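Local atomic coordinates of glutamate racemase (Bacillus anthracis, PDB entry 2DWU), a protein that belongs to the Asp/Glu/hydantoin racemase family of two-domain alpha/beta enzymes and holds d-glutamic acid in a pocket. Residues 24-27 and 28-32; 73-77 and 78-82; 167-170 and 171-175; 239-242 and 243-247. One frame throughout, in Å; residues are numbered along the deposited sequence.

Interaction 1 of 4, residues 24-27 and 28-32; sequences SEII and RQLPK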
loop_
_atom_site.group_PDB
_atom_site.type_symbol
_atom_site.label_atom_id
_atom_site.label_comp_id
_atom_site.label_asym_id
_atom_site.label_seq_id
_atom_site.Cartn_x
_atom_site.Cartn_y
_atom_site.Cartn_z
ATOM N N SER B 24 -1.828 16.144 -4.067
ATOM C CA SER B 24 -0.714 15.954 -4.987
ATOM C C SER B 24 -0.402 14.481 -5.163
ATOM O O SER B 24 -0.107 14.039 -6.264
ATOM C CB SER B 24 0.544 16.707 -4.513
ATOM O OG SER B 24 1.126 16.112 -3.362
ATOM N N GLU B 25 -0.471 13.707 -4.082
ATOM C CA GLU B 25 -0.184 12.287 -4.212
ATOM C C GLU B 25 -1.272 11.544 -4.993
ATOM O O GLU B 25 -0.973 10.609 -5.724
ATOM C CB GLU B 25 0.028 11.684 -2.823
ATOM C CG GLU B 25 1.447 12.015 -2.327
ATOM C CD GLU B 25 2.488 11.388 -3.237
ATOM O OE1 GLU B 25 2.500 10.150 -3.334
ATOM O OE2 GLU B 25 3.276 12.116 -3.899
ATOM N N ILE B 26 -2.532 11.947 -4.848
ATOM C CA ILE B 26 -3.604 11.315 -5.631
ATOM C C ILE B 26 -3.383 11.655 -7.111
ATOM O O ILE B 26 -3.492 10.785 -7.982
ATOM C CB ILE B 26 -4.986 11.800 -5.158
ATOM C CG1 ILE B 26 -5.236 11.277 -3.731
ATOM C CG2 ILE B 26 -6.079 11.303 -6.108
ATOM C CD1 ILE B 26 -6.490 11.868 -3.074
ATOM N N ILE B 27 -3.047 12.913 -7.390
ATOM C CA ILE B 27 -2.794 13.335 -8.778
ATOM C C ILE B 27 -1.619 12.548 -9.390
ATOM O O ILE B 27 -1.654 12.148 -10.577
ATOM C CB ILE B 27 -2.531 14.865 -8.818
ATOM C CG1 ILE B 27 -3.862 15.579 -8.560
ATOM C CG2 ILE B 27 -1.866 15.286 -10.168
ATOM C CD1 ILE B 27 -3.721 17.066 -8.304
ATOM N N ARG B 28 -0.587 12.286 -8.588
ATOM C CA ARG B 28 0.571 11.545 -9.066
ATOM C C ARG B 28 0.332 10.047 -9.262
ATOM O O ARG B 28 0.707 9.477 -10.287
ATOM C CB ARG B 28 1.747 11.746 -8.104
ATOM C CG ARG B 28 3.072 11.159 -8.599
ATOM C CD ARG B 28 4.201 11.447 -7.604
ATOM N NE ARG B 28 4.070 10.701 -6.355
ATOM C CZ ARG B 28 4.377 9.409 -6.240
ATOM N NH1 ARG B 28 4.831 8.740 -7.292
ATOM N NH2 ARG B 28 4.224 8.796 -5.077
ATOM N N GLN B 29 -0.272 9.392 -8.271
ATOM C CA GLN B 29 -0.470 7.948 -8.337
ATOM C C GLN B 29 -1.752 7.482 -9.048
ATOM O O GLN B 29 -1.856 6.334 -9.452
ATOM C CB GLN B 29 -0.444 7.382 -6.910
ATOM C CG GLN B 29 0.861 7.622 -6.175
ATOM C CD GLN B 29 0.870 6.902 -4.840
ATOM O OE1 GLN B 29 0.547 5.717 -4.779
ATOM N NE2 GLN B 29 1.219 7.615 -3.765
ATOM N N LEU B 30 -2.720 8.379 -9.208
ATOM C CA LEU B 30 -3.980 8.066 -9.903
ATOM C C LEU B 30 -4.195 9.210 -10.897
ATOM O O LEU B 30 -5.162 9.984 -10.795
ATOM C CB LEU B 30 -5.120 8.001 -8.897
ATOM C CG LEU B 30 -5.143 6.693 -8.078
ATOM C CD1 LEU B 30 -6.016 6.875 -6.858
ATOM C CD2 LEU B 30 -5.654 5.547 -8.939
ATOM N N PRO B 31 -3.297 9.318 -11.872
ATOM C CA PRO B 31 -3.382 10.391 -12.866
ATOM C C PRO B 31 -4.585 10.432 -13.764
ATOM O O PRO B 31 -4.736 11.409 -14.491
ATOM C CB PRO B 31 -2.077 10.260 -13.650
ATOM C CG PRO B 31 -1.821 8.765 -13.615
ATOM C CD PRO B 31 -2.223 8.364 -12.187
ATOM N N LYS B 32 -5.434 9.415 -13.755
ATOM C CA LYS B 32 -6.642 9.477 -14.588
ATOM C C LYS B 32 -7.878 9.929 -13.800
ATOM O O LYS B 32 -8.935 10.150 -14.382
ATOM C CB LYS B 32 -6.937 8.123 -15.235
ATOM C CG LYS B 32 -5.774 7.589 -16.035
ATOM C CD LYS B 32 -6.126 6.312 -16.717
ATOM C CE LYS B 32 -4.908 5.690 -17.368
ATOM N NZ LYS B 32 -5.302 4.445 -18.122
#

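Interaction 2 of 4, residues 73-77 and 78-82; sequences LVVAC and NTAAA. With DGL (D-glutamic acid), chain H.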
loop_
_atom_site.group_PDB
_atom_site.type_symbol
_atom_site.label_atom_id
_atom_site.label_comp_id
_atom_site.label_asym_id
_atom_site.label_seq_id
_atom_site.Cartn_x
_atom_site.Cartn_y
_atom_site.Cartn_z
ATOM N N LEU B 73 -14.796 9.600 -1.342
ATOM C CA LEU B 73 -14.462 10.764 -0.539
ATOM C C LEU B 73 -13.164 10.483 0.216
ATOM O O LEU B 73 -13.016 9.426 0.831
ATOM C CB LEU B 73 -15.582 11.043 0.486
ATOM C CG LEU B 73 -15.236 12.146 1.507
ATOM C CD1 LEU B 73 -15.024 13.496 0.789
ATOM C CD2 LEU B 73 -16.368 12.231 2.519
ATOM N N VAL B 74 -12.229 11.428 0.152
ATOM C CA VAL B 74 -10.972 11.310 0.912
ATOM C C VAL B 74 -10.969 12.418 1.972
ATOM O O VAL B 74 -11.155 13.611 1.662
ATOM C CB VAL B 74 -9.738 11.497 0.013
ATOM C CG1 VAL B 74 -8.448 11.522 0.874
ATOM C CG2 VAL B 74 -9.663 10.343 -0.998
ATOM N N VAL B 75 -10.789 12.009 3.228
ATOM C CA VAL B 75 -10.692 12.956 4.345
ATOM C C VAL B 75 -9.185 13.114 4.450
ATOM O O VAL B 75 -8.479 12.299 5.021
ATOM C CB VAL B 75 -11.272 12.365 5.654
ATOM C CG1 VAL B 75 -11.137 13.399 6.803
ATOM C CG2 VAL B 75 -12.723 12.057 5.446
ATOM N N ALA B 76 -8.702 14.175 3.831
ATOM C CA ALA B 76 -7.273 14.430 3.778
ATOM C C ALA B 76 -6.665 14.931 5.086
ATOM O O ALA B 76 -5.441 14.823 5.304
ATOM C CB ALA B 76 -6.994 15.439 2.650
ATOM N N CYS B 77 -7.510 15.500 5.931
ATOM C CA CYS B 77 -7.089 16.072 7.213
ATOM C C CYS B 77 -7.057 14.995 8.297
ATOM O O CYS B 77 -8.068 14.352 8.534
ATOM C CB CYS B 77 -8.096 17.163 7.592
ATOM S SG CYS B 77 -7.789 17.968 9.164
ATOM N N ASN B 78 -5.898 14.810 8.941
ATOM C CA ASN B 78 -5.794 13.796 9.987
ATOM C C ASN B 78 -6.688 14.142 11.174
ATOM O O ASN B 78 -7.261 13.240 11.787
ATOM C CB ASN B 78 -4.327 13.646 10.454
ATOM C CG ASN B 78 -3.403 13.183 9.327
ATOM O OD1 ASN B 78 -2.944 11.997 9.278
ATOM N ND2 ASN B 78 -3.093 14.082 8.438
ATOM N N THR B 79 -6.800 15.436 11.506
ATOM C CA THR B 79 -7.647 15.879 12.627
ATOM C C THR B 79 -9.121 15.586 12.336
ATOM O O THR B 79 -9.863 15.076 13.192
ATOM C CB THR B 79 -7.468 17.400 12.868
ATOM O OG1 THR B 79 -6.080 17.663 13.133
ATOM C CG2 THR B 79 -8.315 17.869 14.051
ATOM N N ALA B 80 -9.520 15.885 11.100
ATOM C CA ALA B 80 -10.887 15.658 10.666
ATOM C C ALA B 80 -11.166 14.159 10.626
ATOM O O ALA B 80 -12.247 13.702 11.047
ATOM C CB ALA B 80 -11.093 16.299 9.270
ATOM N N ALA B 81 -10.195 13.370 10.156
ATOM C CA ALA B 81 -10.409 11.929 10.102
ATOM C C ALA B 81 -10.569 11.343 11.502
ATOM O O ALA B 81 -11.435 10.493 11.738
ATOM C CB ALA B 81 -9.278 11.227 9.365
ATOM N N ALA B 82 -9.735 11.804 12.434
ATOM C CA ALA B 82 -9.811 11.300 13.798
ATOM C C ALA B 82 -11.174 11.583 14.400
ATOM O O ALA B 82 -11.743 10.747 15.116
ATOM C CB ALA B 82 -8.705 11.953 14.655
HETATM N N DGL H . -4.933 19.458 8.288
HETATM C CA DGL H . -4.667 19.317 9.755
HETATM C C DGL H . -4.276 17.916 10.071
HETATM O O DGL H . -4.304 17.473 11.213
HETATM C CB DGL H . -3.542 20.285 10.184
HETATM C CG DGL H . -4.162 21.699 10.298
HETATM C CD DGL H . -5.229 21.862 11.301
HETATM O OE1 DGL H . -5.033 21.855 12.517
HETATM O OE2 DGL H . -6.443 22.005 10.823
HETATM O OXT DGL H . -3.907 17.163 9.072
HETATM O O HOH W 1 -2.671 13.917 5.711
#

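Interaction 3 of 4, residues 167-170 and 171-175; sequences QQVK and QALLP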
loop_
_atom_site.group_PDB
_atom_site.type_symbol
_atom_site.label_atom_id
_atom_site.label_comp_id
_atom_site.label_asym_id
_atom_site.label_seq_id
_atom_site.Cartn_x
_atom_site.Cartn_y
_atom_site.Cartn_z
ATOM N N GLN B 167 14.645 24.651 15.267
ATOM C CA GLN B 167 14.426 24.677 16.699
ATOM C C GLN B 167 13.072 24.115 17.084
ATOM O O GLN B 167 12.949 23.398 18.088
ATOM C CB GLN B 167 14.543 26.105 17.244
ATOM C CG GLN B 167 14.978 26.120 18.698
ATOM C CD GLN B 167 16.411 25.600 18.874
ATOM O OE1 GLN B 167 17.357 26.173 18.330
ATOM N NE2 GLN B 167 16.573 24.514 19.627
ATOM N N GLN B 168 12.056 24.437 16.285
ATOM C CA GLN B 168 10.705 23.966 16.575
ATOM C C GLN B 168 10.586 22.467 16.345
ATOM O O GLN B 168 9.902 21.788 17.104
ATOM C CB GLN B 168 9.662 24.731 15.744
ATOM C CG GLN B 168 9.452 26.187 16.229
ATOM C CD GLN B 168 9.249 26.287 17.726
ATOM O OE1 GLN B 168 8.335 25.682 18.275
ATOM N NE2 GLN B 168 10.101 27.049 18.397
ATOM N N VAL B 169 11.253 21.960 15.313
ATOM C CA VAL B 169 11.221 20.521 15.048
ATOM C C VAL B 169 11.989 19.798 16.170
ATOM O O VAL B 169 11.554 18.736 16.654
ATOM C CB VAL B 169 11.821 20.192 13.663
ATOM C CG1 VAL B 169 12.037 18.664 13.515
ATOM C CG2 VAL B 169 10.857 20.683 12.565
ATOM N N LYS B 170 13.110 20.386 16.610
ATOM C CA LYS B 170 13.893 19.785 17.694
ATOM C C LYS B 170 13.052 19.666 18.966
ATOM O O LYS B 170 13.011 18.609 19.627
ATOM C CB LYS B 170 15.160 20.620 17.978
ATOM C CG LYS B 170 15.994 20.072 19.137
ATOM C CD LYS B 170 17.314 20.808 19.291
ATOM C CE LYS B 170 18.164 20.647 18.041
ATOM N NZ LYS B 170 18.584 19.222 17.807
ATOM N N GLN B 171 12.362 20.748 19.306
ATOM C CA GLN B 171 11.533 20.781 20.491
ATOM C C GLN B 171 10.349 19.828 20.403
ATOM O O GLN B 171 9.993 19.158 21.377
ATOM C CB GLN B 171 11.012 22.200 20.726
ATOM C CG GLN B 171 12.051 23.166 21.246
ATOM C CD GLN B 171 11.479 24.550 21.487
ATOM O OE1 GLN B 171 10.255 24.732 21.550
ATOM N NE2 GLN B 171 12.359 25.532 21.638
ATOM N N ALA B 172 9.735 19.761 19.229
ATOM C CA ALA B 172 8.575 18.899 19.056
ATOM C C ALA B 172 8.930 17.421 19.147
ATOM O O ALA B 172 8.159 16.642 19.698
ATOM C CB ALA B 172 7.902 19.177 17.694
ATOM N N LEU B 173 10.084 17.048 18.598
ATOM C CA LEU B 173 10.483 15.638 18.568
ATOM C C LEU B 173 11.303 15.159 19.760
ATOM O O LEU B 173 11.589 13.969 19.861
ATOM C CB LEU B 173 11.243 15.335 17.277
ATOM C CG LEU B 173 10.465 15.359 15.949
ATOM C CD1 LEU B 173 11.426 15.193 14.806
ATOM C CD2 LEU B 173 9.416 14.256 15.930
ATOM N N LEU B 174 11.657 16.054 20.672
ATOM C CA LEU B 174 12.453 15.634 21.829
ATOM C C LEU B 174 11.846 14.401 22.531
ATOM O O LEU B 174 12.553 13.427 22.801
ATOM C CB LEU B 174 12.598 16.795 22.817
ATOM C CG LEU B 174 13.751 16.798 23.838
ATOM C CD1 LEU B 174 13.186 17.210 25.172
ATOM C CD2 LEU B 174 14.442 15.457 23.934
ATOM N N PRO B 175 10.531 14.401 22.806
ATOM C CA PRO B 175 9.986 13.210 23.474
ATOM C C PRO B 175 10.206 11.901 22.707
ATOM O O PRO B 175 10.425 10.847 23.327
ATOM C CB PRO B 175 8.509 13.546 23.627
ATOM C CG PRO B 175 8.526 15.060 23.788
ATOM C CD PRO B 175 9.506 15.456 22.695
#

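Interaction 4 of 4, residues 239-242 and 243-247; sequences FFTT and GSVSS. With K (potassium ion), chain G.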
loop_
_atom_site.group_PDB
_atom_site.type_symbol
_atom_site.label_atom_id
_atom_site.label_comp_id
_atom_site.label_asym_id
_atom_site.label_seq_id
_atom_site.Cartn_x
_atom_site.Cartn_y
_atom_site.Cartn_z
ATOM N N PHE B 239 -10.351 23.241 -7.126
ATOM C CA PHE B 239 -10.085 23.474 -5.704
ATOM C C PHE B 239 -10.988 24.595 -5.200
ATOM O O PHE B 239 -11.242 25.579 -5.916
ATOM C CB PHE B 239 -8.618 23.844 -5.496
ATOM C CG PHE B 239 -7.673 22.737 -5.849
ATOM C CD1 PHE B 239 -7.163 21.904 -4.853
ATOM C CD2 PHE B 239 -7.319 22.507 -7.174
ATOM C CE1 PHE B 239 -6.308 20.850 -5.176
ATOM C CE2 PHE B 239 -6.459 21.448 -7.517
ATOM C CZ PHE B 239 -5.953 20.614 -6.500
ATOM N N PHE B 240 -11.491 24.433 -3.983
ATOM C CA PHE B 240 -12.383 25.407 -3.372
ATOM C C PHE B 240 -11.907 25.720 -1.959
ATOM O O PHE B 240 -11.381 24.842 -1.268
ATOM C CB PHE B 240 -13.797 24.832 -3.320
ATOM C CG PHE B 240 -14.384 24.540 -4.668
ATOM C CD1 PHE B 240 -14.992 25.554 -5.408
ATOM C CD2 PHE B 240 -14.320 23.261 -5.203
ATOM C CE1 PHE B 240 -15.529 25.295 -6.671
ATOM C CE2 PHE B 240 -14.853 22.990 -6.473
ATOM C CZ PHE B 240 -15.460 24.020 -7.203
ATOM N N THR B 241 -12.094 26.963 -1.527
ATOM C CA THR B 241 -11.667 27.352 -0.180
ATOM C C THR B 241 -12.674 28.290 0.449
ATOM O O THR B 241 -13.384 29.034 -0.248
ATOM C CB THR B 241 -10.306 28.059 -0.201
ATOM O OG1 THR B 241 -9.945 28.431 1.138
ATOM C CG2 THR B 241 -10.370 29.333 -1.045
ATOM N N THR B 242 -12.760 28.241 1.774
ATOM C CA THR B 242 -13.679 29.126 2.474
ATOM C C THR B 242 -12.941 30.392 2.891
ATOM O O THR B 242 -13.562 31.345 3.373
ATOM C CB THR B 242 -14.260 28.491 3.737
ATOM O OG1 THR B 242 -13.186 28.028 4.569
ATOM C CG2 THR B 242 -15.228 27.343 3.385
ATOM N N GLY B 243 -11.623 30.408 2.721
ATOM C CA GLY B 243 -10.859 31.589 3.074
ATOM C C GLY B 243 -10.551 32.418 1.849
ATOM O O GLY B 243 -11.260 32.356 0.853
ATOM N N SER B 244 -9.490 33.199 1.937
ATOM C CA SER B 244 -9.042 34.044 0.846
ATOM C C SER B 244 -8.599 33.200 -0.344
ATOM O O SER B 244 -7.757 32.318 -0.204
ATOM C CB SER B 244 -7.863 34.899 1.314
ATOM O OG SER B 244 -7.177 35.426 0.200
ATOM N N VAL B 245 -9.166 33.487 -1.509
ATOM C CA VAL B 245 -8.821 32.774 -2.723
ATOM C C VAL B 245 -7.395 33.113 -3.153
ATOM O O VAL B 245 -6.634 32.225 -3.533
ATOM C CB VAL B 245 -9.806 33.114 -3.856
ATOM C CG1 VAL B 245 -9.238 32.673 -5.207
ATOM C CG2 VAL B 245 -11.136 32.431 -3.590
ATOM N N SER B 246 -7.019 34.390 -3.091
ATOM C CA SER B 246 -5.664 34.761 -3.492
ATOM C C SER B 246 -4.636 34.127 -2.558
ATOM O O SER B 246 -3.565 33.703 -2.996
ATOM C CB SER B 246 -5.499 36.290 -3.530
ATOM O OG SER B 246 -5.743 36.885 -2.267
ATOM N N SER B 247 -4.973 34.035 -1.276
ATOM C CA SER B 247 -4.083 33.432 -0.290
ATOM C C SER B 247 -3.847 31.945 -0.612
ATOM O O SER B 247 -2.705 31.467 -0.622
ATOM C CB SER B 247 -4.700 33.566 1.100
ATOM O OG SER B 247 -3.925 32.889 2.066
HETATM K K K G . -16.472 31.625 3.141
HETATM O O HOH W 2 -7.821 30.427 1.660
HETATM O O HOH W 3 -13.516 31.817 -0.050
HETATM O O HOH W 4 -17.654 29.527 4.843
HETATM O O HOH W 5 -18.381 31.994 5.766
#

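Interaction 1 of 4, residues 24-27 and 28-32
Near the C-terminal end of helix 20-29 the E25 carboxylate reaches forward one turn and meets both R28 and Q29, residues i+3 and i+4 along the same helix. E25 and R28 run side by side, and the guanidinium grips the carboxylate side-on with two nitrogens. R28 NE donates to E25 OE2 at 2.9 Å, almost straight at 174°, while R28 NH2 gives a salt-bridge bond of 2.8 Å to the syn lone pair of E25 OE1. The fork is not flat, for the carboxylate and guanidinium planes are turned 38° apart. E25 OE1 takes a second donor, Q29 NE2, at 2.9 Å, nearly along its own C-O bond and within the plane of the amide. What brings the carboxylate round is a bend in the E25 chain at chi2 (-63°). Q29 CG meanwhile lies 3.7 Å above one face of the R28 guanidinium, toward its rim.

This helix is the crossover of the beta-alpha-beta unit between strands 9-14 and 35-39, and it ends here: Q29 N still bonds E25 O and L30 N still bonds I26 O at 2.8 Å, but L30 itself has left helical torsions. P31 CA then lies 3.4 Å from I27 O, in a CA-H...O contact. I26 CG2 and L30 CB touch loosely at 4.4 Å, L30 packing further on helix 211-226. The polar end faces the dimer interface, where R28 NH2 also donates to the backbone O of K109 of the second subunit, while Q29 NE2 bonds E213 O within its own chain.

Interaction 2 of 4, residues 73-77 and 78-82
The chain leaves strand 70-75 and enters helix 78-91 at C77, whose backbone O accepts from A81 N at 2.8 Å and so starts the first helical turn. The C77 side chain caps the same turn. With SG swung opposite its own backbone N (chi1 178°), the sulfur reaches over the helix start and accepts from A80 N at 3.3 Å, an N-cap bond with an angle of 157°. Its CB rests on A80 CB at 3.5 Å, and behind it V75 CG1 packs against the methyls of A80 and A81, 3.8 Å from A81 CB, in the corner between strand and helix.

This strand-to-helix corner of a beta-alpha-beta unit, whose next strand is 96-98, forms part of the d-glutamic acid pocket. The first N-H groups of the helix point at the alpha-carboxylate of the ligand: N78 N and N78 ND2 both donate to OXT of the d-glutamic acid, and T79 N reaches its other oxygen, O. T79 OG1 gives the short bond of the set, 2.6 Å to that O, and is itself joined to T121. The positive end of the helix dipole would be expected to favour such an anion. A water steadies the amide of N78, accepting from N78 ND2 at 2.8 Å and donating to A76 O, while N78 OD1 is bonded to S211 OG. C77 SG lies 3.3 Å from the amino nitrogen of the ligand.

Interaction 3 of 4, residues 167-170 and 171-175
One face of the Q171 amide looks back along the helix toward the side chains of Q167 and Q168, four and three residues earlier. Q167 CG approaches that face from beyond the rim, 4.0 Å from Q171 NE2. Q168 presents the forked end of its amide, with OE1 and NE2 each 3.9 Å from Q171 OE1. None of the flat groups stack: the Q171 plane is turned 45° from that of Q167 and 74° from that of Q168. The Q168 chain bends at chi2 (-48°), which folds its amide forward toward Q171 instead of straight out from the helix.

All of this lies on helix 162-177, where Q171 N, A172 N and L173 N bond back to Q167 O, Q168 O and V169 O in the regular i to i+4 pattern, the A172 bond measuring 2.9 Å. On another side of the helix V169 and L173 run alongside each other, CG1 of the first 3.8 Å from CD1 of the second, and both press on helix 195-202, at Y197 and I198 among others. K170 leans to that helix too, its NZ in a salt bridge with E201. At P175, which has no N-H to give to the turn before, the helix kinks.

The Q168 and Q171 amides thus stay too far apart for a hydrogen bond between them; cohesion along this stretch rests on backbone bonds and aliphatic packing, with a polar surface outside and an apolar strip, V169 and L173, turned toward helix 195-202.

Interaction 4 of 4, residues 239-242 and 243-247
T241 and G243 make the tight part of this contact, a turn that follows strand 238-241. T241 OG1 accepts from G243 N at 3.0 Å and 160°, the i to i+2 bond of an ST turn. The hydroxyl can reach forward because it stands opposite the T241 backbone N (chi1 179°), and it is also hydrogen-bonded to N41 OD1. The T241 methyl is looser, with CG2 4.1 Å from V245 CG2, although both side chains pack further on V262 of the neighbouring strand.

Toward solvent, waters replace direct contacts. One donates to T241 OG1 and to S244 O, at 2.7 Å from the latter; another joins T241 O to G243 O. Beyond them, S244 is the N-cap of helix 245-256: its OG accepts from S247 N at 3.0 Å and from the hydroxyl of S246, so the exposed start of the helix is held by its own serines.

The potassium ion is bound by a carbonyl of the same turn. T242 O binds it at 2.9 Å, V265 O and D266 OD2 come from the loop after strand 262-264, and two waters, the nearer at 3.0 Å from the potassium ion, add to its shell. T242 OG1 turns elsewhere, to D40 OD1 and E42 N. T242 O and G243 N belong to one peptide unit, so the metal pulling on the oxygen would probably polarise that unit and make G243 N a better donor to T241 OG1.

In the fold
The four interactions follow one another along the chain. Interactions 1, 2 and 4 belong to beta-alpha-beta units of the six-stranded parallel sheet, whereas interaction 3 lies on helix 162-177, which leads into strand 183-187 of the four-stranded sheet. Interactions 1 and 2, with centres 18 Å apart, touch where I26 CD1 packs on V74 CG2 at 4.1 Å, helix 20-29 lying against strand 70-75. The centres of interactions 2 and 4, both turns from a strand of that sheet into a helix, are about 19 Å apart, those of interactions 1 and 3 about 32 Å, across the chain's centre. One turn receives d-glutamic acid, another potassium, while residues 28-32 meet the second subunit.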